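Glycosyl hydrolases family 2, sugar binding domain protein (Bacteroides uniformis str. 3978 T3 ii, PDB 6D1P) is a beta-glucuronidase of glycoside hydrolase family 2 that probably hydrolyses O-glycosidic bonds to glucuronic acid in a human gut bacterium. Local coordinates at residues V645-C649 with P650-L654; Q436-K440 with D441-A445; I387-R391 with G392-G396. One frame throughout, in Å; residues are numbered along the deposited sequence.

Interaction 1: V645-C649 with P650-L654; sequences VYSNC and PEVEL
Val652 reaches back over the bend with CG2, which comes to rest against the side chain of Ser647, 3.8 Å from Ser647 CB and 3.7 Å from Ser647 OG. The same methyl stands 4.2 Å from Cys649 CB, so one branch of the valine packs against the inside of the turn. Its other branch, CG1, lies anti to the backbone N (chi1 169°) and points along the strand instead, where it meets Val645 CG1 at 4.3 Å. One step further from the bend, Val645 offers its second methyl, CG2, to Leu654 CD1, also at 4.3 Å. These are loose, methyl-to-methyl contacts, and they make a short apolar row between the two strands. Leu623 and Trp678 close around it.

Ser647 is the polar element in this row. With OG turned to the side of its own carbonyl carbon (chi1 166°), the hydroxyl accepts the N-H of Cys649 at 2.7 Å between Ser647 OG and Cys649 N, a nearly straight bond that forms an ST turn. The same hydroxyl is also bonded to Met622 O, so a buried oxygen beside a methyl has two polar partners. Asn648 turns the opposite way, its side chain bonded to the backbone of Met622, Lys620 and Ser618, while Pro650 carries the chain on toward the second strand.

The axes of strands 645-647 and 651-654 run at 151° to one another and come no closer than 9.1 Å, a spacing bridged by side chains. One strand belongs to a three-stranded sheet with 623-625 and 677-680, the other to a separate sheet beside 685-695. This is a beta arch joining the two layers of a beta-sandwich, consistent with the immunoglobulin-like fold of the E-set clan.

Interaction 2: Q436-K440 with D441-A445; sequences QTFEK and DSIRA
Ser442 gives its hydroxyl proton to the carboxylate of Glu439, with Ser442 OG 2.7 Å from Glu439 OE1. The oxygen is met on its anti side and 29° out of the carboxylate plane. Glu439 sits at the N-cap of helix 440-457, and its CG, turned to the side of its backbone N (chi1 -66°), sends the extended chain alongside the first turn to meet the serine.

The backbone acceptors are taken up in sequence by i to i+4 helix bonds. Glu439 O receives Ile443 N, and Asp441 O receives Ala445 N. Between them, Lys440 O takes Arg444 N at 2.8 Å in an almost perfectly straight bond (177°). Asp441 OD1 folds over to the amide of the next residue, Ser442 N, 2.6 Å away, in a weak bond with a poor angle. The guanidinium of Arg444 leads away to a salt bridge with Asp473 and a hydrogen bond to Phe470 O.

Apolar packing covers the other side of the turn. Ile443 CD1 lies over one face of the Phe438 ring, offset toward its rim, 3.9 Å from the Phe438 ring centroid in a CH-pi contact, the two side chains crossing at about a right angle.

With an alanine in place of Ser442, Glu439 OE1 would probably lose this donor and the exposed carboxylate would be left to swing.

Glu439 OE1 and Asp441 OD1 lie 4.8 Å apart, like charges at the N-terminal end of a helix. The helix N-terminus is likely to ease that repulsion, with the serine hydroxyl acting on Glu439 and, weakly, the Ser442 amide on Asp441.

Interaction 3: I387-R391 with G392-G396; sequences IPWCR and GGLGG
The indole N-H of Trp389 is spent on a main-chain carbonyl four residues ahead, Gly393 O, 3.2 Å from Trp389 NE1, so that a side chain ties off its own loop. This is a beta-alpha loop of the TIM barrel, running from strand 382-386 to helix 397-414. The donor arrives in the carbonyl plane, while the oxygen meets the ring at its edge, 16° out of the indole plane. Trp389 is also the centre of an inverse gamma turn. Its CG lies anti to the backbone N (chi1 -168°), which swings the indole across toward the glycines.

The chain can fold back because two glycines follow Arg391. At Gly392, phi is 108°, and a beta carbon placed there would fall 2.5 Å from Arg391 O, a clash; at Gly393 one would be jammed against the carbonyl oxygen of Gly392, so glycine is called for there too. Arg391 stretches away from the loop with its chain extended, to a salt bridge with Glu428, a cation-pi contact with Trp431 and a hydrogen bond to a glycerol, probably from the crystallisation liquor.

Around the buried indole, Phe446 of helix 440-457 makes an edge-to-face contact. Leu394, the residue after the bonded carbonyl, comes back to the same ring. Its methyl approaches the benzene half obliquely, with Leu394 CD1 3.8 Å from Trp389 CZ2.

Overall arrangement
Interactions 2 and 3 form one packed unit inside the TIM barrel domain, their centres about 11 Å apart. Phe438 CE1 lies 3.7 Å from Gly393 CA, and Ser442 O is 3.7 Å from Leu394 CD2. Ile443 carries interaction 2 onto the indole of interaction 3, its CG2 3.9 Å from Trp389 CH2. Bound ions lie in the neighbourhood but not in contact: a sodium ion about 11 Å from the Phe438 side chain and a potassium ion about 9 Å from Gly392. The glycerol beside 387-391 may mark a pocket. Interaction 1 stands apart in a later beta-sandwich domain, its centre about 53 Å from that of interaction 2 and 47 Å from that of interaction 3, and it touches neither.

Interaction 1: V645-C649 with P650-L654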
ATOM      1  N   VAL A 645       0.673 -44.427 -17.911  1.00 31.80           N
ATOM      2  CA  VAL A 645       2.099 -44.214 -17.727  1.00 29.88           C
ATOM      3  C   VAL A 645       2.604 -43.359 -18.870  1.00 31.23           C
ATOM      4  O   VAL A 645       2.245 -43.585 -20.032  1.00 36.12           O
ATOM      5  CB  VAL A 645       2.876 -45.540 -17.658  1.00 33.15           C
ATOM      6  CG1 VAL A 645       4.349 -45.254 -17.548  1.00 37.66           C
ATOM      7  CG2 VAL A 645       2.412 -46.362 -16.465  1.00 28.17           C
ATOM      8  N   TYR A 646       3.432 -42.382 -18.554  1.00 26.31           N
ATOM      9  CA  TYR A 646       3.975 -41.504 -19.579  1.00 30.26           C
ATOM     10  C   TYR A 646       5.467 -41.793 -19.671  1.00 32.29           C
ATOM     11  O   TYR A 646       6.251 -41.411 -18.796  1.00 29.88           O
ATOM     12  CB  TYR A 646       3.618 -40.034 -19.299  1.00 25.18           C
ATOM     13  CG  TYR A 646       2.155 -39.827 -19.641  1.00 26.82           C
ATOM     14  CD1 TYR A 646       1.763 -39.484 -20.946  1.00 24.67           C
ATOM     15  CD2 TYR A 646       1.155 -40.080 -18.699  1.00 22.31           C
ATOM     16  CE1 TYR A 646       0.418 -39.349 -21.282  1.00 20.54           C
ATOM     17  CE2 TYR A 646      -0.187 -39.955 -19.028  1.00 24.34           C
ATOM     18  CZ  TYR A 646      -0.545 -39.597 -20.330  1.00 24.87           C
ATOM     19  OH  TYR A 646      -1.870 -39.478 -20.655  1.00 22.97           O
ATOM     20  N   SER A 647       5.844 -42.504 -20.732  1.00 30.67           N
ATOM     21  CA  SER A 647       7.226 -42.869 -20.975  1.00 28.71           C
ATOM     22  C   SER A 647       7.517 -42.746 -22.463  1.00 31.49           C
ATOM     23  O   SER A 647       6.630 -42.938 -23.298  1.00 30.50           O
ATOM     24  CB  SER A 647       7.496 -44.301 -20.474  1.00 32.19           C
ATOM     25  OG  SER A 647       8.727 -44.797 -20.975  1.00 32.04           O
ATOM     26  N   ASN A 648       8.765 -42.394 -22.786  1.00 30.43           N
ATOM     27  CA  ASN A 648       9.300 -42.522 -24.132  1.00 28.96           C
ATOM     28  C   ASN A 648      10.080 -43.824 -24.329  1.00 33.40           C
ATOM     29  O   ASN A 648      10.806 -43.951 -25.322  1.00 26.56           O
ATOM     30  CB  ASN A 648      10.200 -41.331 -24.468  1.00 27.70           C
ATOM     31  CG  ASN A 648      11.258 -41.095 -23.415  1.00 29.50           C
ATOM     32  OD1 ASN A 648      11.323 -41.812 -22.402  1.00 28.52           O
ATOM     33  ND2 ASN A 648      12.099 -40.095 -23.643  1.00 30.08           N
ATOM     34  N   CYS A 649       9.984 -44.766 -23.385  1.00 32.74           N
ATOM     35  CA  CYS A 649      10.624 -46.066 -23.556  1.00 38.20           C
ATOM     36  C   CYS A 649       9.786 -46.930 -24.498  1.00 37.21           C
ATOM     37  O   CYS A 649       8.551 -46.908 -24.418  1.00 35.84           O
ATOM     38  CB  CYS A 649      10.793 -46.777 -22.204  1.00 33.15           C
ATOM     39  SG  CYS A 649      12.131 -46.137 -21.127  1.00 36.45           S
ATOM     40  N   PRO A 650      10.420 -47.705 -25.392  1.00 33.28           N
ATOM     41  CA  PRO A 650       9.630 -48.529 -26.336  1.00 32.53           C
ATOM     42  C   PRO A 650       8.699 -49.516 -25.656  1.00 37.46           C
ATOM     43  O   PRO A 650       7.583 -49.739 -26.145  1.00 35.24           O
ATOM     44  CB  PRO A 650      10.704 -49.248 -27.164  1.00 32.49           C
ATOM     45  CG  PRO A 650      11.897 -48.355 -27.086  1.00 39.37           C
ATOM     46  CD  PRO A 650      11.858 -47.707 -25.713  1.00 35.47           C
ATOM     47  N   GLU A 651       9.114 -50.097 -24.529  1.00 36.57           N
ATOM     48  CA  GLU A 651       8.319 -51.074 -23.799  1.00 39.59           C
ATOM     49  C   GLU A 651       8.333 -50.734 -22.322  1.00 35.53           C
ATOM     50  O   GLU A 651       9.360 -50.328 -21.771  1.00 32.51           O
ATOM     51  CB  GLU A 651       8.844 -52.502 -23.962  1.00 41.56           C
ATOM     52  CG  GLU A 651       8.092 -53.344 -24.969  1.00 48.45           C
ATOM     53  CD  GLU A 651       8.595 -54.786 -24.990  1.00 53.51           C
ATOM     54  OE1 GLU A 651       7.773 -55.713 -24.795  1.00 43.68           O
ATOM     55  OE2 GLU A 651       9.822 -54.978 -25.183  1.00 52.00           O
ATOM     56  N   VAL A 652       7.192 -50.939 -21.685  1.00 31.93           N
ATOM     57  CA  VAL A 652       7.003 -50.618 -20.282  1.00 34.27           C
ATOM     58  C   VAL A 652       6.203 -51.744 -19.673  1.00 34.53           C
ATOM     59  O   VAL A 652       5.176 -52.149 -20.230  1.00 35.75           O
ATOM     60  CB  VAL A 652       6.267 -49.275 -20.081  1.00 33.16           C
ATOM     61  CG1 VAL A 652       5.862 -49.109 -18.625  1.00 30.82           C
ATOM     62  CG2 VAL A 652       7.140 -48.127 -20.553  1.00 30.15           C
ATOM     63  N   GLU A 653       6.659 -52.246 -18.536  1.00 35.39           N
ATOM     64  CA  GLU A 653       5.914 -53.242 -17.789  1.00 36.31           C
ATOM     65  C   GLU A 653       5.414 -52.639 -16.482  1.00 36.51           C
ATOM     66  O   GLU A 653       6.168 -51.964 -15.766  1.00 32.15           O
ATOM     67  CB  GLU A 653       6.764 -54.485 -17.523  1.00 35.99           C
ATOM     68  CG  GLU A 653       6.002 -55.547 -16.748  1.00 39.78           C
ATOM     69  CD  GLU A 653       6.635 -56.931 -16.826  1.00 43.14           C
ATOM     70  OE1 GLU A 653       5.885 -57.894 -16.543  1.00 36.48           O
ATOM     71  OE2 GLU A 653       7.847 -57.042 -17.167  1.00 33.64           O
ATOM     72  N   LEU A 654       4.144 -52.894 -16.181  1.00 30.82           N
ATOM     73  CA  LEU A 654       3.502 -52.422 -14.973  1.00 35.86           C
ATOM     74  C   LEU A 654       3.404 -53.565 -13.977  1.00 41.61           C
ATOM     75  O   LEU A 654       3.133 -54.710 -14.354  1.00 43.90           O
ATOM     76  CB  LEU A 654       2.104 -51.878 -15.279  1.00 35.39           C
ATOM     77  CG  LEU A 654       1.467 -51.116 -14.121  1.00 35.66           C
ATOM     78  CD1 LEU A 654       2.175 -49.780 -13.931  1.00 34.96           C
ATOM     79  CD2 LEU A 654      -0.030 -50.937 -14.333  1.00 34.07           C
TER

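Interaction 2: Q436-K440 with D441-A445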
ATOM      1  N   GLN A 436     -12.316   5.054 -25.279  1.00 25.97           N
ATOM      2  CA  GLN A 436     -13.701   5.153 -25.726  1.00 26.81           C
ATOM      3  C   GLN A 436     -13.872   4.752 -27.190  1.00 30.33           C
ATOM      4  O   GLN A 436     -14.968   4.357 -27.594  1.00 34.43           O
ATOM      5  CB  GLN A 436     -14.206   6.579 -25.527  1.00 29.17           C
ATOM      6  CG  GLN A 436     -13.886   7.127 -24.156  1.00 35.57           C
ATOM      7  CD  GLN A 436     -14.404   8.539 -23.938  1.00 43.60           C
ATOM      8  OE1 GLN A 436     -15.620   8.773 -23.880  1.00 41.10           O
ATOM      9  NE2 GLN A 436     -13.480   9.493 -23.812  1.00 44.28           N
ATOM     10  N   THR A 437     -12.826   4.856 -27.986  1.00 26.15           N
ATOM     11  CA  THR A 437     -12.849   4.459 -29.382  1.00 34.00           C
ATOM     12  C   THR A 437     -12.103   3.148 -29.573  1.00 31.25           C
ATOM     13  O   THR A 437     -11.268   2.749 -28.760  1.00 30.47           O
ATOM     14  CB  THR A 437     -12.184   5.510 -30.269  1.00 36.07           C
ATOM     15  OG1 THR A 437     -10.759   5.413 -30.098  1.00 39.40           O
ATOM     16  CG2 THR A 437     -12.660   6.919 -29.902  1.00 31.76           C
ATOM     17  N   PHE A 438     -12.398   2.506 -30.689  1.00 31.98           N
ATOM     18  CA  PHE A 438     -11.641   1.354 -31.147  1.00 28.57           C
ATOM     19  C   PHE A 438     -11.718   1.369 -32.669  1.00 34.80           C
ATOM     20  O   PHE A 438     -12.775   1.077 -33.236  1.00 35.63           O
ATOM     21  CB  PHE A 438     -12.200   0.066 -30.567  1.00 28.01           C
ATOM     22  CG  PHE A 438     -11.371  -1.124 -30.874  1.00 31.12           C
ATOM     23  CD1 PHE A 438     -10.316  -1.474 -30.044  1.00 27.15           C
ATOM     24  CD2 PHE A 438     -11.613  -1.882 -32.024  1.00 29.36           C
ATOM     25  CE1 PHE A 438      -9.531  -2.590 -30.332  1.00 26.86           C
ATOM     26  CE2 PHE A 438     -10.832  -2.987 -32.324  1.00 26.14           C
ATOM     27  CZ  PHE A 438      -9.788  -3.343 -31.479  1.00 25.03           C
ATOM     28  N   GLU A 439     -10.610   1.713 -33.320  1.00 31.31           N
ATOM     29  CA  GLU A 439     -10.572   1.981 -34.753  1.00 32.16           C
ATOM     30  C   GLU A 439      -9.763   0.889 -35.435  1.00 31.23           C
ATOM     31  O   GLU A 439      -8.526   0.914 -35.414  1.00 29.55           O
ATOM     32  CB  GLU A 439      -9.979   3.362 -35.011  1.00 28.40           C
ATOM     33  CG  GLU A 439     -10.861   4.488 -34.476  1.00 35.66           C
ATOM     34  CD  GLU A 439     -10.144   5.830 -34.402  1.00 39.81           C
ATOM     35  OE1 GLU A 439      -8.929   5.894 -34.711  1.00 35.44           O
ATOM     36  OE2 GLU A 439     -10.810   6.825 -34.032  1.00 46.15           O
ATOM     37  N   LYS A 440     -10.458  -0.069 -36.046  1.00 29.45           N
ATOM     38  CA  LYS A 440      -9.738  -1.179 -36.660  1.00 27.19           C
ATOM     39  C   LYS A 440      -8.784  -0.677 -37.730  1.00 31.84           C
ATOM     40  O   LYS A 440      -7.664  -1.185 -37.853  1.00 29.31           O
ATOM     41  CB  LYS A 440     -10.714  -2.190 -37.243  1.00 28.38           C
ATOM     42  CG  LYS A 440     -11.643  -2.773 -36.227  1.00 30.75           C
ATOM     43  CD  LYS A 440     -12.524  -3.835 -36.851  1.00 28.82           C
ATOM     44  CE  LYS A 440     -13.207  -4.642 -35.751  1.00 34.04           C
ATOM     45  NZ  LYS A 440     -14.071  -5.721 -36.303  1.00 38.15           N
ATOM     46  N   ASP A 441      -9.195   0.356 -38.486  1.00 27.88           N
ATOM     47  CA  ASP A 441      -8.376   0.835 -39.592  1.00 29.21           C
ATOM     48  C   ASP A 441      -7.126   1.540 -39.090  1.00 29.90           C
ATOM     49  O   ASP A 441      -6.050   1.396 -39.685  1.00 29.72           O
ATOM     50  CB  ASP A 441      -9.196   1.746 -40.521  1.00 30.34           C
ATOM     51  CG  ASP A 441      -9.883   2.911 -39.789  1.00 45.95           C
ATOM     52  OD1 ASP A 441      -9.572   3.193 -38.598  1.00 41.40           O
ATOM     53  OD2 ASP A 441     -10.751   3.557 -40.429  1.00 50.25           O
ATOM     54  N   SER A 442      -7.245   2.289 -37.988  1.00 28.30           N
ATOM     55  CA  SER A 442      -6.072   2.890 -37.365  1.00 27.03           C
ATOM     56  C   SER A 442      -5.137   1.825 -36.813  1.00 24.72           C
ATOM     57  O   SER A 442      -3.916   1.988 -36.842  1.00 28.24           O
ATOM     58  CB  SER A 442      -6.496   3.844 -36.246  1.00 29.38           C
ATOM     59  OG  SER A 442      -7.447   4.766 -36.715  1.00 33.00           O
ATOM     60  N   ILE A 443      -5.692   0.742 -36.279  1.00 26.57           N
ATOM     61  CA  ILE A 443      -4.855  -0.339 -35.773  1.00 28.09           C
ATOM     62  C   ILE A 443      -4.136  -1.031 -36.927  1.00 29.06           C
ATOM     63  O   ILE A 443      -2.919  -1.256 -36.874  1.00 26.23           O
ATOM     64  CB  ILE A 443      -5.701  -1.320 -34.938  1.00 25.08           C
ATOM     65  CG1 ILE A 443      -6.174  -0.643 -33.656  1.00 25.37           C
ATOM     66  CG2 ILE A 443      -4.896  -2.562 -34.588  1.00 26.05           C
ATOM     67  CD1 ILE A 443      -7.217  -1.425 -32.903  1.00 23.94           C
ATOM     68  N   ARG A 444      -4.874  -1.354 -37.996  1.00 24.51           N
ATOM     69  CA  ARG A 444      -4.241  -1.846 -39.217  1.00 28.09           C
ATOM     70  C   ARG A 444      -3.095  -0.936 -39.641  1.00 27.86           C
ATOM     71  O   ARG A 444      -1.973  -1.400 -39.888  1.00 26.39           O
ATOM     72  CB  ARG A 444      -5.272  -1.949 -40.350  1.00 30.33           C
ATOM     73  CG  ARG A 444      -5.724  -3.350 -40.691  1.00 32.32           C
ATOM     74  CD  ARG A 444      -6.518  -3.383 -41.997  1.00 30.21           C
ATOM     75  NE  ARG A 444      -5.687  -3.532 -43.194  1.00 34.21           N
ATOM     76  CZ  ARG A 444      -5.118  -4.678 -43.575  1.00 37.35           C
ATOM     77  NH1 ARG A 444      -5.264  -5.776 -42.839  1.00 34.47           N
ATOM     78  NH2 ARG A 444      -4.401  -4.736 -44.689  1.00 38.02           N
ATOM     79  N   ALA A 445      -3.360   0.372 -39.715  1.00 26.18           N
ATOM     80  CA  ALA A 445      -2.359   1.306 -40.212  1.00 28.16           C
ATOM     81  C   ALA A 445      -1.101   1.264 -39.358  1.00 27.87           C
ATOM     82  O   ALA A 445       0.014   1.226 -39.876  1.00 26.12           O
ATOM     83  CB  ALA A 445      -2.938   2.721 -40.249  1.00 23.05           C
TER

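Interaction 3: I387-R391 with G392-G396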
ATOM      1  N   ILE A 387       6.937  -7.286 -28.851  1.00 23.61           N
ATOM      2  CA  ILE A 387       6.755  -6.062 -28.063  1.00 22.32           C
ATOM      3  C   ILE A 387       5.445  -6.110 -27.288  1.00 24.08           C
ATOM      4  O   ILE A 387       4.501  -6.805 -27.696  1.00 20.44           O
ATOM      5  CB  ILE A 387       6.790  -4.802 -28.938  1.00 24.19           C
ATOM      6  CG1 ILE A 387       5.800  -4.909 -30.109  1.00 24.12           C
ATOM      7  CG2 ILE A 387       8.207  -4.496 -29.367  1.00 25.11           C
ATOM      8  CD1 ILE A 387       5.406  -3.535 -30.670  1.00 20.46           C
ATOM      9  N   PRO A 388       5.329  -5.362 -26.176  1.00 26.75           N
ATOM     10  CA  PRO A 388       4.133  -5.491 -25.337  1.00 22.31           C
ATOM     11  C   PRO A 388       2.951  -4.651 -25.810  1.00 26.14           C
ATOM     12  O   PRO A 388       2.224  -4.081 -24.983  1.00 26.34           O
ATOM     13  CB  PRO A 388       4.635  -5.061 -23.944  1.00 24.94           C
ATOM     14  CG  PRO A 388       5.841  -4.252 -24.179  1.00 20.23           C
ATOM     15  CD  PRO A 388       6.367  -4.516 -25.549  1.00 23.25           C
ATOM     16  N   TRP A 389       2.738  -4.569 -27.129  1.00 28.37           N
ATOM     17  CA  TRP A 389       1.469  -4.060 -27.658  1.00 24.72           C
ATOM     18  C   TRP A 389       0.439  -5.175 -27.476  1.00 24.98           C
ATOM     19  O   TRP A 389       0.171  -5.988 -28.364  1.00 25.01           O
ATOM     20  CB  TRP A 389       1.600  -3.628 -29.114  1.00 23.71           C
ATOM     21  CG  TRP A 389       0.403  -2.859 -29.576  1.00 24.96           C
ATOM     22  CD1 TRP A 389      -0.526  -2.251 -28.787  1.00 23.74           C
ATOM     23  CD2 TRP A 389      -0.011  -2.628 -30.929  1.00 24.14           C
ATOM     24  NE1 TRP A 389      -1.485  -1.654 -29.555  1.00 23.36           N
ATOM     25  CE2 TRP A 389      -1.192  -1.866 -30.876  1.00 27.32           C
ATOM     26  CE3 TRP A 389       0.506  -2.986 -32.175  1.00 24.64           C
ATOM     27  CZ2 TRP A 389      -1.870  -1.452 -32.025  1.00 27.49           C
ATOM     28  CZ3 TRP A 389      -0.165  -2.580 -33.315  1.00 26.86           C
ATOM     29  CH2 TRP A 389      -1.346  -1.818 -33.232  1.00 26.33           C
ATOM     30  N   CYS A 390      -0.139  -5.215 -26.283  1.00 22.11           N
ATOM     31  CA  CYS A 390      -0.900  -6.367 -25.811  1.00 20.46           C
ATOM     32  C   CYS A 390      -2.226  -5.870 -25.239  1.00 19.72           C
ATOM     33  O   CYS A 390      -2.267  -5.388 -24.102  1.00 20.84           O
ATOM     34  CB  CYS A 390      -0.080  -7.141 -24.781  1.00 18.51           C
ATOM     35  SG  CYS A 390      -0.858  -8.582 -24.055  1.00 19.63           S
ATOM     36  N   ARG A 391      -3.291  -5.984 -26.045  1.00 18.40           N
ATOM     37  CA  ARG A 391      -4.672  -5.644 -25.699  1.00 19.47           C
ATOM     38  C   ARG A 391      -4.920  -4.140 -25.584  1.00 22.25           C
ATOM     39  O   ARG A 391      -3.976  -3.345 -25.487  1.00 18.20           O
ATOM     40  CB  ARG A 391      -5.114  -6.322 -24.399  1.00 22.31           C
ATOM     41  CG  ARG A 391      -5.209  -7.853 -24.487  1.00 19.95           C
ATOM     42  CD  ARG A 391      -5.713  -8.486 -23.191  1.00 20.85           C
ATOM     43  NE  ARG A 391      -5.828  -9.930 -23.375  1.00 21.54           N
ATOM     44  CZ  ARG A 391      -6.245 -10.788 -22.446  1.00 23.38           C
ATOM     45  NH1 ARG A 391      -6.590 -10.355 -21.229  1.00 16.33           N
ATOM     46  NH2 ARG A 391      -6.318 -12.090 -22.741  1.00 21.29           N
ATOM     47  N   GLY A 392      -6.200  -3.755 -25.687  1.00 20.21           N
ATOM     48  CA  GLY A 392      -6.695  -2.468 -25.243  1.00 22.78           C
ATOM     49  C   GLY A 392      -7.062  -1.495 -26.342  1.00 25.44           C
ATOM     50  O   GLY A 392      -7.814  -0.546 -26.078  1.00 25.83           O
ATOM     51  N   GLY A 393      -6.554  -1.691 -27.557  1.00 24.30           N
ATOM     52  CA  GLY A 393      -6.793  -0.761 -28.636  1.00 20.23           C
ATOM     53  C   GLY A 393      -5.517  -0.078 -29.074  1.00 24.36           C
ATOM     54  O   GLY A 393      -4.523  -0.739 -29.382  1.00 23.36           O
ATOM     55  N   LEU A 394      -5.518   1.252 -29.071  1.00 24.67           N
ATOM     56  CA  LEU A 394      -4.387   2.003 -29.599  1.00 26.42           C
ATOM     57  C   LEU A 394      -4.467   3.422 -29.059  1.00 26.18           C
ATOM     58  O   LEU A 394      -5.534   4.045 -29.110  1.00 27.10           O
ATOM     59  CB  LEU A 394      -4.395   1.998 -31.132  1.00 25.67           C
ATOM     60  CG  LEU A 394      -3.386   2.885 -31.872  1.00 26.07           C
ATOM     61  CD1 LEU A 394      -1.957   2.369 -31.717  1.00 25.01           C
ATOM     62  CD2 LEU A 394      -3.759   2.996 -33.329  1.00 24.24           C
ATOM     63  N   GLY A 395      -3.348   3.922 -28.532  1.00 27.55           N
ATOM     64  CA  GLY A 395      -3.306   5.218 -27.891  1.00 27.41           C
ATOM     65  C   GLY A 395      -2.757   6.306 -28.796  1.00 26.60           C
ATOM     66  O   GLY A 395      -2.642   6.151 -30.014  1.00 25.47           O
ATOM     67  N   GLY A 396      -2.389   7.426 -28.161  1.00 28.46           N
ATOM     68  CA  GLY A 396      -1.912   8.611 -28.846  1.00 28.08           C
ATOM     69  C   GLY A 396      -0.473   8.495 -29.309  1.00 31.08           C
ATOM     70  O   GLY A 396       0.065   7.398 -29.495  1.00 28.56           O
TER